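Local coordinates for protein yjcS (Bacillus subtilis, PDB 1Q8B) that is of unknown function but belongs to the antibiotic biosynthesis monooxygenase family and probably has a catalytic role, at residues L28-E39 with H52-I63. Residues are numbered along the deposited sequence; the frame is centred on the assembly and turned at random.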
ATOM      1  N   LEU A  28      -6.696 -20.669 -15.084  1.00 30.21           N
ATOM      2  CA  LEU A  28      -7.548 -19.531 -14.745  1.00 30.02           C
ATOM      3  C   LEU A  28      -8.283 -19.724 -13.416  1.00 30.64           C
ATOM      4  O   LEU A  28      -8.487 -18.765 -12.669  1.00 30.11           O
ATOM      5  CB  LEU A  28      -8.558 -19.281 -15.870  1.00 29.70           C
ATOM      6  CG  LEU A  28      -9.530 -18.098 -15.731  1.00 29.80           C
ATOM      7  CD1 LEU A  28      -8.761 -16.779 -15.626  1.00 28.96           C
ATOM      8  CD2 LEU A  28     -10.465 -18.071 -16.932  1.00 29.47           C
ATOM      9  N   ASN A  29      -8.681 -20.959 -13.121  1.00 31.39           N
ATOM     10  CA  ASN A  29      -9.383 -21.243 -11.873  1.00 32.38           C
ATOM     11  C   ASN A  29      -8.437 -21.051 -10.703  1.00 31.45           C
ATOM     12  O   ASN A  29      -8.802 -20.453  -9.694  1.00 31.50           O
ATOM     13  CB  ASN A  29      -9.915 -22.680 -11.847  1.00 35.00           C
ATOM     14  CG  ASN A  29     -10.797 -22.999 -13.032  1.00 37.70           C
ATOM     15  OD1 ASN A  29     -11.803 -22.322 -13.275  1.00 39.28           O
ATOM     16  ND2 ASN A  29     -10.427 -24.038 -13.784  1.00 39.26           N
ATOM     17  N   GLU A  30      -7.221 -21.574 -10.837  1.00 30.64           N
ATOM     18  CA  GLU A  30      -6.228 -21.440  -9.782  1.00 30.07           C
ATOM     19  C   GLU A  30      -5.992 -19.956  -9.523  1.00 28.76           C
ATOM     20  O   GLU A  30      -5.961 -19.506  -8.372  1.00 27.92           O
ATOM     21  CB  GLU A  30      -4.908 -22.094 -10.197  1.00 31.98           C
ATOM     22  CG  GLU A  30      -4.963 -23.604 -10.389  1.00 35.60           C
ATOM     23  CD  GLU A  30      -3.587 -24.207 -10.684  1.00 37.90           C
ATOM     24  OE1 GLU A  30      -3.515 -25.431 -10.933  1.00 39.70           O
ATOM     25  OE2 GLU A  30      -2.577 -23.462 -10.663  1.00 39.24           O
ATOM     26  N   ILE A  31      -5.825 -19.203 -10.606  1.00 26.82           N
ATOM     27  CA  ILE A  31      -5.594 -17.770 -10.509  1.00 26.01           C
ATOM     28  C   ILE A  31      -6.758 -17.072  -9.818  1.00 25.67           C
ATOM     29  O   ILE A  31      -6.553 -16.262  -8.915  1.00 25.29           O
ATOM     30  CB  ILE A  31      -5.373 -17.145 -11.910  1.00 26.10           C
ATOM     31  CG1 ILE A  31      -4.075 -17.695 -12.523  1.00 25.61           C
ATOM     32  CG2 ILE A  31      -5.331 -15.618 -11.801  1.00 25.38           C
ATOM     33  CD1 ILE A  31      -3.861 -17.328 -13.986  1.00 24.90           C
HETATM   34  N   MSE A  32      -7.982 -17.393 -10.225  1.00 25.82           N
HETATM   35  CA  MSE A  32      -9.144 -16.764  -9.616  1.00 26.26           C
HETATM   36  C   MSE A  32      -9.283 -17.052  -8.127  1.00 26.32           C
HETATM   37  O   MSE A  32      -9.807 -16.224  -7.390  1.00 26.21           O
HETATM   38  CB  MSE A  32     -10.424 -17.160 -10.353  1.00 27.04           C
HETATM   39  CG  MSE A  32     -10.625 -16.408 -11.658  1.00 27.43           C
HETATM   40 SE   MSE A  32     -10.436 -14.460 -11.464  1.00 31.48          SE
HETATM   41  CE  MSE A  32     -11.689 -14.162 -10.013  1.00 28.15           C
ATOM     42  N   LYS A  33      -8.820 -18.216  -7.677  1.00 27.00           N
ATOM     43  CA  LYS A  33      -8.900 -18.540  -6.253  1.00 27.37           C
ATOM     44  C   LYS A  33      -8.063 -17.549  -5.462  1.00 26.82           C
ATOM     45  O   LYS A  33      -8.441 -17.138  -4.366  1.00 26.78           O
ATOM     46  CB  LYS A  33      -8.407 -19.962  -5.983  1.00 29.22           C
ATOM     47  CG  LYS A  33      -9.432 -21.031  -6.311  1.00 31.45           C
ATOM     48  CD  LYS A  33      -8.915 -22.420  -5.967  1.00 33.46           C
ATOM     49  CE  LYS A  33     -10.008 -23.471  -6.139  1.00 34.73           C
ATOM     50  NZ  LYS A  33     -10.563 -23.501  -7.524  1.00 35.82           N
ATOM     51  N   GLU A  34      -6.920 -17.167  -6.026  1.00 26.19           N
ATOM     52  CA  GLU A  34      -6.036 -16.206  -5.378  1.00 25.05           C
ATOM     53  C   GLU A  34      -6.720 -14.855  -5.332  1.00 24.07           C
ATOM     54  O   GLU A  34      -6.612 -14.128  -4.343  1.00 23.57           O
ATOM     55  CB  GLU A  34      -4.708 -16.096  -6.131  1.00 25.61           C
ATOM     56  CG  GLU A  34      -3.739 -17.195  -5.775  1.00 26.44           C
ATOM     57  CD  GLU A  34      -3.481 -17.257  -4.275  1.00 27.29           C
ATOM     58  OE1 GLU A  34      -2.856 -16.318  -3.734  1.00 26.76           O
ATOM     59  OE2 GLU A  34      -3.917 -18.241  -3.637  1.00 28.24           O
ATOM     60  N   PHE A  35      -7.433 -14.519  -6.402  1.00 23.44           N
ATOM     61  CA  PHE A  35      -8.138 -13.249  -6.432  1.00 22.69           C
ATOM     62  C   PHE A  35      -9.345 -13.252  -5.495  1.00 22.65           C
ATOM     63  O   PHE A  35      -9.720 -12.212  -4.957  1.00 22.70           O
ATOM     64  CB  PHE A  35      -8.537 -12.893  -7.866  1.00 22.03           C
ATOM     65  CG  PHE A  35      -7.441 -12.209  -8.630  1.00 21.18           C
ATOM     66  CD1 PHE A  35      -6.391 -12.936  -9.171  1.00 20.94           C
ATOM     67  CD2 PHE A  35      -7.411 -10.826  -8.727  1.00 20.48           C
ATOM     68  CE1 PHE A  35      -5.329 -12.297  -9.786  1.00 20.93           C
ATOM     69  CE2 PHE A  35      -6.356 -10.181  -9.339  1.00 20.03           C
ATOM     70  CZ  PHE A  35      -5.313 -10.915  -9.868  1.00 20.63           C
ATOM     71  N   LYS A  36      -9.944 -14.417  -5.279  1.00 22.29           N
ATOM     72  CA  LYS A  36     -11.076 -14.488  -4.369  1.00 22.88           C
ATOM     73  C   LYS A  36     -10.593 -14.329  -2.936  1.00 22.52           C
ATOM     74  O   LYS A  36     -11.258 -13.701  -2.117  1.00 21.79           O
ATOM     75  CB  LYS A  36     -11.829 -15.803  -4.551  1.00 24.21           C
ATOM     76  CG  LYS A  36     -12.647 -15.822  -5.836  1.00 26.52           C
ATOM     77  CD  LYS A  36     -13.629 -14.651  -5.849  1.00 28.32           C
ATOM     78  CE  LYS A  36     -14.239 -14.405  -7.217  1.00 28.96           C
ATOM     79  NZ  LYS A  36     -15.135 -13.210  -7.156  1.00 30.17           N
ATOM     80  N   LYS A  37      -9.425 -14.884  -2.626  1.00 22.53           N
ATOM     81  CA  LYS A  37      -8.888 -14.739  -1.279  1.00 22.91           C
ATOM     82  C   LYS A  37      -8.540 -13.272  -1.070  1.00 22.24           C
ATOM     83  O   LYS A  37      -8.807 -12.702  -0.006  1.00 22.58           O
ATOM     84  CB  LYS A  37      -7.646 -15.607  -1.090  1.00 24.86           C
ATOM     85  CG  LYS A  37      -7.917 -17.107  -1.203  1.00 28.38           C
ATOM     86  CD  LYS A  37      -6.824 -17.936  -0.537  1.00 30.89           C
ATOM     87  CE  LYS A  37      -5.448 -17.598  -1.089  1.00 32.90           C
ATOM     88  NZ  LYS A  37      -4.354 -18.281  -0.331  1.00 35.69           N
ATOM     89  N   LEU A  38      -7.946 -12.659  -2.094  1.00 21.23           N
ATOM     90  CA  LEU A  38      -7.583 -11.244  -2.029  1.00 20.29           C
ATOM     91  C   LEU A  38      -8.842 -10.408  -1.845  1.00 20.09           C
ATOM     92  O   LEU A  38      -8.869  -9.491  -1.028  1.00 19.32           O
ATOM     93  CB  LEU A  38      -6.869 -10.806  -3.308  1.00 19.93           C
ATOM     94  CG  LEU A  38      -6.586  -9.304  -3.410  1.00 19.89           C
ATOM     95  CD1 LEU A  38      -5.642  -8.873  -2.294  1.00 19.13           C
ATOM     96  CD2 LEU A  38      -5.989  -8.994  -4.771  1.00 19.55           C
ATOM     97  N   GLU A  39      -9.883 -10.736  -2.609  1.00 20.06           N
ATOM     98  CA  GLU A  39     -11.149 -10.023  -2.529  1.00 20.94           C
ATOM     99  C   GLU A  39     -11.717 -10.099  -1.121  1.00 21.92           C
ATOM    100  O   GLU A  39     -12.211  -9.108  -0.578  1.00 21.59           O
ATOM    101  CB  GLU A  39     -12.163 -10.605  -3.524  1.00 20.41           C
ATOM    102  CG  GLU A  39     -13.589 -10.133  -3.269  1.00 20.15           C
ATOM    103  CD  GLU A  39     -14.539 -10.399  -4.426  1.00 20.62           C
ATOM    104  OE1 GLU A  39     -15.761 -10.213  -4.240  1.00 20.86           O
ATOM    105  OE2 GLU A  39     -14.073 -10.779  -5.520  1.00 20.90           O
ATOM    106  N   HIS A  52     -14.407  -6.243  -5.981  1.00 17.29           N
ATOM    107  CA  HIS A  52     -14.882  -7.485  -6.571  1.00 17.87           C
ATOM    108  C   HIS A  52     -14.066  -7.808  -7.810  1.00 17.57           C
ATOM    109  O   HIS A  52     -13.810  -6.940  -8.643  1.00 17.83           O
ATOM    110  CB  HIS A  52     -16.370  -7.357  -6.928  1.00 18.56           C
ATOM    111  CG  HIS A  52     -16.993  -8.628  -7.422  1.00 19.06           C
ATOM    112  ND1 HIS A  52     -16.977  -9.798  -6.694  1.00 18.96           N
ATOM    113  CD2 HIS A  52     -17.665  -8.905  -8.567  1.00 19.37           C
ATOM    114  CE1 HIS A  52     -17.613 -10.741  -7.367  1.00 19.21           C
ATOM    115  NE2 HIS A  52     -18.039 -10.226  -8.506  1.00 18.95           N
ATOM    116  N   ALA A  53     -13.650  -9.062  -7.921  1.00 17.48           N
ATOM    117  CA  ALA A  53     -12.855  -9.507  -9.053  1.00 17.83           C
ATOM    118  C   ALA A  53     -13.572 -10.648  -9.771  1.00 18.23           C
ATOM    119  O   ALA A  53     -14.188 -11.497  -9.126  1.00 18.68           O
ATOM    120  CB  ALA A  53     -11.483  -9.976  -8.571  1.00 17.31           C
ATOM    121  N   TYR A  54     -13.504 -10.658 -11.102  1.00 17.32           N
ATOM    122  CA  TYR A  54     -14.133 -11.718 -11.870  1.00 17.25           C
ATOM    123  C   TYR A  54     -13.435 -11.842 -13.218  1.00 17.60           C
ATOM    124  O   TYR A  54     -12.914 -10.865 -13.757  1.00 16.91           O
ATOM    125  CB  TYR A  54     -15.636 -11.452 -12.030  1.00 16.35           C
ATOM    126  CG  TYR A  54     -15.999 -10.447 -13.089  1.00 15.56           C
ATOM    127  CD1 TYR A  54     -16.120 -10.828 -14.427  1.00 15.74           C
ATOM    128  CD2 TYR A  54     -16.234  -9.118 -12.754  1.00 15.85           C
ATOM    129  CE1 TYR A  54     -16.474  -9.902 -15.414  1.00 16.26           C
ATOM    130  CE2 TYR A  54     -16.587  -8.189 -13.721  1.00 16.31           C
ATOM    131  CZ  TYR A  54     -16.705  -8.583 -15.052  1.00 16.35           C
ATOM    132  OH  TYR A  54     -17.046  -7.652 -16.007  1.00 16.02           O
ATOM    133  N   PRO A  55     -13.412 -13.059 -13.780  1.00 18.41           N
ATOM    134  CA  PRO A  55     -12.759 -13.304 -15.070  1.00 19.05           C
ATOM    135  C   PRO A  55     -13.609 -13.028 -16.297  1.00 20.24           C
ATOM    136  O   PRO A  55     -14.821 -13.255 -16.285  1.00 20.31           O
ATOM    137  CB  PRO A  55     -12.388 -14.778 -14.978  1.00 18.87           C
ATOM    138  CG  PRO A  55     -13.613 -15.353 -14.288  1.00 18.75           C
ATOM    139  CD  PRO A  55     -13.922 -14.319 -13.196  1.00 18.62           C
ATOM    140  N   LEU A  56     -12.970 -12.526 -17.351  1.00 21.13           N
ATOM    141  CA  LEU A  56     -13.665 -12.306 -18.615  1.00 22.83           C
ATOM    142  C   LEU A  56     -13.705 -13.724 -19.200  1.00 23.48           C
ATOM    143  O   LEU A  56     -13.388 -14.680 -18.495  1.00 22.98           O
ATOM    144  CB  LEU A  56     -12.863 -11.378 -19.544  1.00 22.40           C
ATOM    145  CG  LEU A  56     -12.794  -9.875 -19.240  1.00 22.83           C
ATOM    146  CD1 LEU A  56     -14.193  -9.295 -19.182  1.00 22.65           C
ATOM    147  CD2 LEU A  56     -12.085  -9.643 -17.921  1.00 23.87           C
ATOM    148  N   GLU A  57     -14.082 -13.875 -20.466  1.00 24.81           N
ATOM    149  CA  GLU A  57     -14.122 -15.212 -21.065  1.00 26.24           C
ATOM    150  C   GLU A  57     -12.724 -15.812 -21.007  1.00 26.56           C
ATOM    151  O   GLU A  57     -11.723 -15.112 -21.179  1.00 26.38           O
ATOM    152  CB  GLU A  57     -14.616 -15.155 -22.514  1.00 26.88           C
ATOM    153  CG  GLU A  57     -16.081 -14.770 -22.632  1.00 29.50           C
ATOM    154  CD  GLU A  57     -17.006 -15.774 -21.959  1.00 31.04           C
ATOM    155  OE1 GLU A  57     -18.195 -15.452 -21.752  1.00 31.91           O
ATOM    156  OE2 GLU A  57     -16.552 -16.893 -21.644  1.00 32.81           O
ATOM    157  N   PRO A  58     -12.636 -17.120 -20.749  1.00 27.13           N
ATOM    158  CA  PRO A  58     -11.355 -17.823 -20.657  1.00 27.42           C
ATOM    159  C   PRO A  58     -10.345 -17.458 -21.740  1.00 27.88           C
ATOM    160  O   PRO A  58      -9.187 -17.174 -21.441  1.00 28.20           O
ATOM    161  CB  PRO A  58     -11.773 -19.286 -20.711  1.00 27.84           C
ATOM    162  CG  PRO A  58     -13.081 -19.262 -19.981  1.00 27.72           C
ATOM    163  CD  PRO A  58     -13.762 -18.054 -20.577  1.00 27.16           C
ATOM    164  N   SER A  59     -10.779 -17.456 -22.995  1.00 28.49           N
ATOM    165  CA  SER A  59      -9.885 -17.136 -24.106  1.00 29.05           C
ATOM    166  C   SER A  59      -9.219 -15.768 -23.980  1.00 28.62           C
ATOM    167  O   SER A  59      -8.131 -15.553 -24.514  1.00 29.06           O
ATOM    168  CB  SER A  59     -10.646 -17.202 -25.433  1.00 29.64           C
ATOM    169  OG  SER A  59     -11.709 -16.263 -25.460  1.00 31.37           O
ATOM    170  N   GLU A  60      -9.866 -14.850 -23.270  1.00 28.14           N
ATOM    171  CA  GLU A  60      -9.335 -13.502 -23.099  1.00 27.77           C
ATOM    172  C   GLU A  60      -8.133 -13.439 -22.179  1.00 26.88           C
ATOM    173  O   GLU A  60      -7.266 -12.589 -22.353  1.00 26.64           O
ATOM    174  CB  GLU A  60     -10.414 -12.569 -22.543  1.00 28.90           C
ATOM    175  CG  GLU A  60     -11.560 -12.274 -23.485  1.00 31.07           C
ATOM    176  CD  GLU A  60     -11.108 -11.555 -24.741  1.00 32.71           C
ATOM    177  OE1 GLU A  60     -10.454 -10.491 -24.625  1.00 33.17           O
ATOM    178  OE2 GLU A  60     -11.412 -12.060 -25.847  1.00 34.44           O
ATOM    179  N   ARG A  61      -8.085 -14.335 -21.198  1.00 26.11           N
ATOM    180  CA  ARG A  61      -6.999 -14.339 -20.220  1.00 25.73           C
ATOM    181  C   ARG A  61      -6.922 -12.944 -19.587  1.00 25.05           C
ATOM    182  O   ARG A  61      -5.875 -12.282 -19.612  1.00 24.66           O
ATOM    183  CB  ARG A  61      -5.666 -14.705 -20.887  1.00 25.46           C
ATOM    184  CG  ARG A  61      -5.621 -16.138 -21.400  1.00 25.66           C
ATOM    185  CD  ARG A  61      -5.689 -17.143 -20.261  1.00 25.55           C
ATOM    186  NE  ARG A  61      -4.428 -17.215 -19.525  1.00 26.49           N
ATOM    187  CZ  ARG A  61      -4.192 -18.057 -18.524  1.00 26.31           C
ATOM    188  NH1 ARG A  61      -5.134 -18.909 -18.132  1.00 26.43           N
ATOM    189  NH2 ARG A  61      -3.014 -18.048 -17.914  1.00 25.33           N
ATOM    190  N   LYS A  62      -8.055 -12.501 -19.043  1.00 23.69           N
ATOM    191  CA  LYS A  62      -8.154 -11.194 -18.399  1.00 22.83           C
ATOM    192  C   LYS A  62      -9.046 -11.284 -17.172  1.00 21.89           C
ATOM    193  O   LYS A  62      -9.905 -12.164 -17.081  1.00 22.14           O
ATOM    194  CB  LYS A  62      -8.729 -10.157 -19.366  1.00 23.29           C
ATOM    195  CG  LYS A  62      -7.797  -9.760 -20.501  1.00 24.20           C
ATOM    196  CD  LYS A  62      -8.524  -8.881 -21.504  1.00 25.63           C
ATOM    197  CE  LYS A  62      -7.556  -8.295 -22.510  1.00 27.33           C
ATOM    198  NZ  LYS A  62      -6.663  -9.348 -23.048  1.00 29.26           N
ATOM    199  N   ILE A  63      -8.830 -10.371 -16.228  1.00 20.35           N
ATOM    200  CA  ILE A  63      -9.604 -10.322 -14.998  1.00 19.25           C
ATOM    201  C   ILE A  63     -10.072  -8.891 -14.805  1.00 19.46           C
ATOM    202  O   ILE A  63      -9.298  -7.952 -14.972  1.00 18.73           O
ATOM    203  CB  ILE A  63      -8.753 -10.755 -13.784  1.00 18.61           C
ATOM    204  CG1 ILE A  63      -8.346 -12.223 -13.940  1.00 18.25           C
ATOM    205  CG2 ILE A  63      -9.535 -10.552 -12.491  1.00 18.16           C
ATOM    206  CD1 ILE A  63      -7.385 -12.707 -12.882  1.00 17.80           C
TER
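Helix 28-39 runs nearly antiparallel to strand 52-55, the end of the outermost strand of this chain's sheet, at 168° and 8.1 Å between their axes, with Phe35 facing Ala53 and Leu28 reaching the 3-10 turn at Pro58. The helix lies against one face of the antiparallel sheet, the layering of the ferredoxin-like dimeric alpha/beta-barrel fold. Ile63, on the adjoining strand, fills the middle: its CD1 sits over one face of the Phe35 ring, 3.9 Å from the centroid, in a CH-pi contact, and touches Ile31 CG2. Bends at chi2 and chi3 curl selenomethionine Met32 toward the strand, bringing its CE to 3.9 Å from Pro55 CD. Beside Leu28, the Arg61 guanidinium is held by the carbonyls of Ser24 and Lys26.

Polar bonds close the other end. Glu39, extended beyond CG, accepts a nearly straight bond (177°) from His52 ND1 to the syn side of OE1 at 2.8 Å. Its OE2 accepts hydrogen bonds from Ala53 N and, as a salt bridge, from Lys36 NZ, on opposite faces of the carboxylate; Lys36 NZ also donates to Ala53 O at 2.8 Å. Glu39 and Lys36 thus satisfy both backbone polar groups of Ala53, and three donors fix the carboxylate's rotation, tying strand to helix.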